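Local coordinates for AlgW protein (Pseudomonas aeruginosa, PDB 7CO3) that probably cleaves proteins as an HtrA-type serine endopeptidase, pairing a trypsin-like protease domain with a PDZ domain that follows it, at residues Q269-I272 and Q276-R279; P150-A155 and L265-S270. The protein carries 1 engineered substitution. All coordinates share one frame; numbering follows the deposited sequence.

Contact 1. Residues Q269-I272 and Q276-R279; sequences QSII and QVIR
S270 and I271, near the end of helix 261-274, meet Q276 and V277 where the chain folds back after the helix. S270 points its CB toward this returning chain. With OG anti to the backbone N (chi1 -156°), the hydroxyl approaches the carbonyl of Q276. S270 OG lies 3.5 Å from Q276 O, a weak hydrogen bond at most. The same hydroxyl is hydrogen-bonded to H274 ND1, so its proton may be used there instead. The Q276 carbonyl oxygen also comes in from the side of the S270 carbonyl, with S270 O 3.0 Å from Q276 O. Both are acceptors, so they form no bond with each other.

The apolar part sits beside this polar group. The torsion of V277 (chi1 -171°) sets CG2 beside the backbone N, anti to the carbonyl carbon, and this branch reaches the helix. V277 CG2 is 4.1 Å from I271 CG1 and equally far from S270 CB. I271 CG1 also packs over the backbone of Q276, 4.0 Å from Q276 CA. The other branch, V277 CG1, lies over one face of the R279 guanidinium, offset toward its rim. R279 NH1 forms a salt bridge with D149 OD2.

The chemistry is therefore mixed. Methyl and methylene contacts hold the turn beside the helix. Two acceptor oxygens this close would probably repel unless other groups compensate. The one serine proton may go to H274 or, weakly, to Q276, and the geometry does not settle which.

Contact 2. Residues P150-A155 and L265-S270; sequences PETDLA and LEVMQS
V267 projects from helix 261-274 toward T152 and L154 and supplies the whole helix side of this contact. Its CB already touches L154, with V267 CB 3.9 Å from L154 CD1. The two methyls then divide the work. CG1, anti to the backbone N (chi1 166°), packs across the leucine at a slant: V267 CG1 is 3.8 Å from L154 CB and as close to L154 CD1. CG2 meets the loop. V267 CG2 lies 3.8 Å from T152 OG1 and 4.1 Å from T152 CG2, and it also meets L154 CD1 at 4.0 Å. T152 and V267 run past each other in opposite senses.

The contact with T152 OG1 is van der Waals packing. The threonine hydroxyl is hydrogen-bonded to D149 OD2, and V267 touches D149 as well. The chi1 of T152, 63°, turns OG1 to D149 and lays its flank on V267 CG2. All three side chains that meet here are buried.

The loop fits a G1 beta bulge, with D153 and L154 both facing D149. D153 has a left-handed backbone conformation, and D153 OD1 is hydrogen-bonded to H123 N. L154 then starts strand 154-158 of the six-stranded barrel. A155 points away from the helix, and its side chain touches T125 of helix 122-125. Helix 261-274 thus meets three strands here: V267 rests on the start of strand 154-158 and the end of strand 140-149, and L265 and M268 reach M112 of strand 104-113.

In the fold
Contacts 1 and 2 use overlapping segments of helix 261-274, and their centres are 7 Å apart. The touching helix residues are S270 and I271 in contact 1 and V267 in contact 2. The contacts also touch each other: V277 CG2 is 3.9 Å from V267 O, and R279 NH1 is 3.5 Å from T152 CG2. D149, between the two, has a partner in a segment of each. The linker 276-279, which leads toward the PDZ domain, is thereby held against the protease barrel. Contact 2 also borders the probable active site. D153 and H123 are probably the Asp and His of the triad, as in other S1C peptidases. The nucleophilic serine is replaced here by an engineered alanine.

Contact 1. Residues Q269-I272 and Q276-R279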
# COMPACT_ATOMS: atom_id res chain seq x y z
N GLN B 269 -10.81 -26.86 -16.08
CA GLN B 269 -11.43 -28.15 -16.38
C GLN B 269 -11.41 -28.43 -17.88
O GLN B 269 -11.04 -29.53 -18.31
CB GLN B 269 -12.84 -28.20 -15.79
CG GLN B 269 -12.78 -28.40 -14.26
CD GLN B 269 -13.96 -27.87 -13.44
OE1 GLN B 269 -13.89 -27.81 -12.21
NE2 GLN B 269 -15.06 -27.50 -14.12
N SER B 270 -11.76 -27.43 -18.70
CA SER B 270 -11.80 -27.64 -20.14
C SER B 270 -10.41 -27.81 -20.74
O SER B 270 -10.25 -28.55 -21.72
CB SER B 270 -12.53 -26.53 -20.85
OG SER B 270 -13.02 -27.03 -22.07
N ILE B 271 -9.42 -27.10 -20.22
CA ILE B 271 -8.06 -27.26 -20.73
C ILE B 271 -7.57 -28.66 -20.43
O ILE B 271 -6.96 -29.32 -21.28
CB ILE B 271 -7.12 -26.18 -20.14
CG1 ILE B 271 -7.35 -24.85 -20.86
CG2 ILE B 271 -5.64 -26.60 -20.27
CD1 ILE B 271 -6.70 -23.63 -20.14
N ILE B 272 -7.84 -29.14 -19.22
CA ILE B 272 -7.43 -30.48 -18.85
C ILE B 272 -8.08 -31.51 -19.78
O ILE B 272 -7.48 -32.54 -20.11
CB ILE B 272 -7.74 -30.72 -17.36
CG1 ILE B 272 -6.96 -29.71 -16.49
CG2 ILE B 272 -7.37 -32.14 -16.94
CD1 ILE B 272 -6.61 -30.20 -15.09
N GLN B 276 -7.70 -26.91 -24.60
CA GLN B 276 -8.02 -25.50 -24.71
C GLN B 276 -9.46 -25.38 -24.26
O GLN B 276 -10.06 -26.34 -23.76
CB GLN B 276 -7.82 -24.98 -26.14
CG GLN B 276 -8.93 -25.41 -27.10
CD GLN B 276 -8.59 -25.20 -28.57
OE1 GLN B 276 -9.27 -24.47 -29.29
NE2 GLN B 276 -7.53 -25.86 -29.02
N VAL B 277 -10.03 -24.20 -24.42
CA VAL B 277 -11.44 -24.00 -24.15
C VAL B 277 -12.12 -23.78 -25.49
O VAL B 277 -11.67 -22.98 -26.31
CB VAL B 277 -11.70 -22.83 -23.18
CG1 VAL B 277 -13.17 -22.80 -22.77
CG2 VAL B 277 -10.79 -23.00 -21.97
N ILE B 278 -13.18 -24.56 -25.70
CA ILE B 278 -13.98 -24.55 -26.92
C ILE B 278 -15.05 -23.49 -26.73
O ILE B 278 -15.90 -23.62 -25.84
CB ILE B 278 -14.60 -25.94 -27.17
CG1 ILE B 278 -13.53 -27.03 -27.03
CG2 ILE B 278 -15.48 -25.99 -28.44
CD1 ILE B 278 -12.37 -26.89 -28.01
N ARG B 279 -14.99 -22.42 -27.50
CA ARG B 279 -16.02 -21.41 -27.37
C ARG B 279 -16.94 -21.46 -28.57
O ARG B 279 -16.55 -21.90 -29.66
CB ARG B 279 -15.42 -20.00 -27.23
CG ARG B 279 -14.66 -19.86 -25.90
CD ARG B 279 -13.95 -18.54 -25.74
NE ARG B 279 -12.93 -18.69 -24.70
CZ ARG B 279 -13.16 -18.49 -23.42
NH1 ARG B 279 -12.21 -18.68 -22.53
NH2 ARG B 279 -14.37 -18.09 -23.04

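Contact 2. Residues P150-A155 and L265-S270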
# COMPACT_ATOMS: atom_id res chain seq x y z
N PRO B 150 -5.42 -17.62 -23.73
CA PRO B 150 -5.14 -16.19 -23.77
C PRO B 150 -6.34 -15.30 -23.55
O PRO B 150 -6.17 -14.15 -23.13
CB PRO B 150 -4.57 -16.01 -25.18
CG PRO B 150 -3.95 -17.35 -25.50
CD PRO B 150 -4.83 -18.36 -24.86
N GLU B 151 -7.55 -15.74 -23.85
CA GLU B 151 -8.64 -14.78 -23.77
C GLU B 151 -9.15 -14.63 -22.35
O GLU B 151 -9.95 -13.73 -22.10
CB GLU B 151 -9.74 -15.14 -24.76
CG GLU B 151 -9.18 -15.35 -26.18
CD GLU B 151 -10.14 -14.89 -27.28
OE1 GLU B 151 -10.63 -13.74 -27.22
OE2 GLU B 151 -10.38 -15.68 -28.22
N THR B 152 -8.72 -15.47 -21.41
CA THR B 152 -8.92 -15.18 -20.00
C THR B 152 -7.62 -14.94 -19.25
O THR B 152 -7.66 -14.81 -18.03
CB THR B 152 -9.68 -16.30 -19.30
OG1 THR B 152 -8.89 -17.49 -19.36
CG2 THR B 152 -11.05 -16.56 -19.94
N ASP B 153 -6.48 -14.96 -19.95
CA ASP B 153 -5.14 -14.94 -19.34
C ASP B 153 -4.94 -16.08 -18.34
O ASP B 153 -4.45 -15.87 -17.23
CB ASP B 153 -4.87 -13.58 -18.67
CG ASP B 153 -3.37 -13.33 -18.42
OD1 ASP B 153 -2.52 -14.12 -18.91
OD2 ASP B 153 -3.04 -12.34 -17.71
N LEU B 154 -5.29 -17.31 -18.74
CA LEU B 154 -5.04 -18.45 -17.87
C LEU B 154 -4.23 -19.53 -18.59
O LEU B 154 -4.23 -19.62 -19.82
CB LEU B 154 -6.35 -19.05 -17.31
CG LEU B 154 -7.11 -18.10 -16.34
CD1 LEU B 154 -8.55 -18.56 -16.05
CD2 LEU B 154 -6.34 -17.98 -15.02
N ALA B 155 -3.54 -20.34 -17.81
CA ALA B 155 -2.82 -21.46 -18.38
C ALA B 155 -2.77 -22.56 -17.33
O ALA B 155 -2.86 -22.29 -16.14
CB ALA B 155 -1.41 -21.08 -18.84
N LEU B 265 -11.92 -22.08 -12.62
CA LEU B 265 -12.14 -23.52 -12.55
C LEU B 265 -12.73 -24.06 -13.86
O LEU B 265 -12.34 -25.15 -14.32
CB LEU B 265 -13.03 -23.88 -11.37
CG LEU B 265 -12.50 -23.60 -9.97
CD1 LEU B 265 -13.39 -24.17 -8.88
CD2 LEU B 265 -11.11 -24.17 -9.89
N GLU B 266 -13.67 -23.33 -14.46
CA GLU B 266 -14.21 -23.68 -15.78
C GLU B 266 -13.09 -23.88 -16.78
O GLU B 266 -12.88 -24.99 -17.30
CB GLU B 266 -15.13 -22.57 -16.30
CG GLU B 266 -16.57 -22.56 -15.87
CD GLU B 266 -17.19 -21.19 -16.12
OE1 GLU B 266 -17.17 -20.73 -17.28
OE2 GLU B 266 -17.64 -20.55 -15.14
N VAL B 267 -12.35 -22.79 -17.05
CA VAL B 267 -11.19 -22.79 -17.92
C VAL B 267 -10.27 -23.97 -17.63
O VAL B 267 -9.90 -24.71 -18.54
CB VAL B 267 -10.45 -21.45 -17.79
CG1 VAL B 267 -9.05 -21.53 -18.42
CG2 VAL B 267 -11.28 -20.32 -18.38
N MET B 268 -9.90 -24.16 -16.35
CA MET B 268 -8.98 -25.24 -15.99
C MET B 268 -9.54 -26.61 -16.40
O MET B 268 -8.82 -27.45 -16.95
CB MET B 268 -8.72 -25.27 -14.50
CG MET B 268 -7.70 -26.29 -14.08
SD MET B 268 -7.64 -26.49 -12.32
CE MET B 268 -9.37 -26.51 -11.91
N GLN B 269 -10.81 -26.86 -16.08
CA GLN B 269 -11.43 -28.15 -16.38
C GLN B 269 -11.41 -28.43 -17.88
O GLN B 269 -11.04 -29.53 -18.31
CB GLN B 269 -12.84 -28.20 -15.79
CG GLN B 269 -12.78 -28.40 -14.26
CD GLN B 269 -13.96 -27.87 -13.44
OE1 GLN B 269 -13.89 -27.81 -12.21
NE2 GLN B 269 -15.06 -27.50 -14.12
N SER B 270 -11.76 -27.43 -18.70
CA SER B 270 -11.80 -27.64 -20.14
C SER B 270 -10.41 -27.81 -20.74
O SER B 270 -10.25 -28.55 -21.72
CB SER B 270 -12.53 -26.53 -20.85
OG SER B 270 -13.02 -27.03 -22.07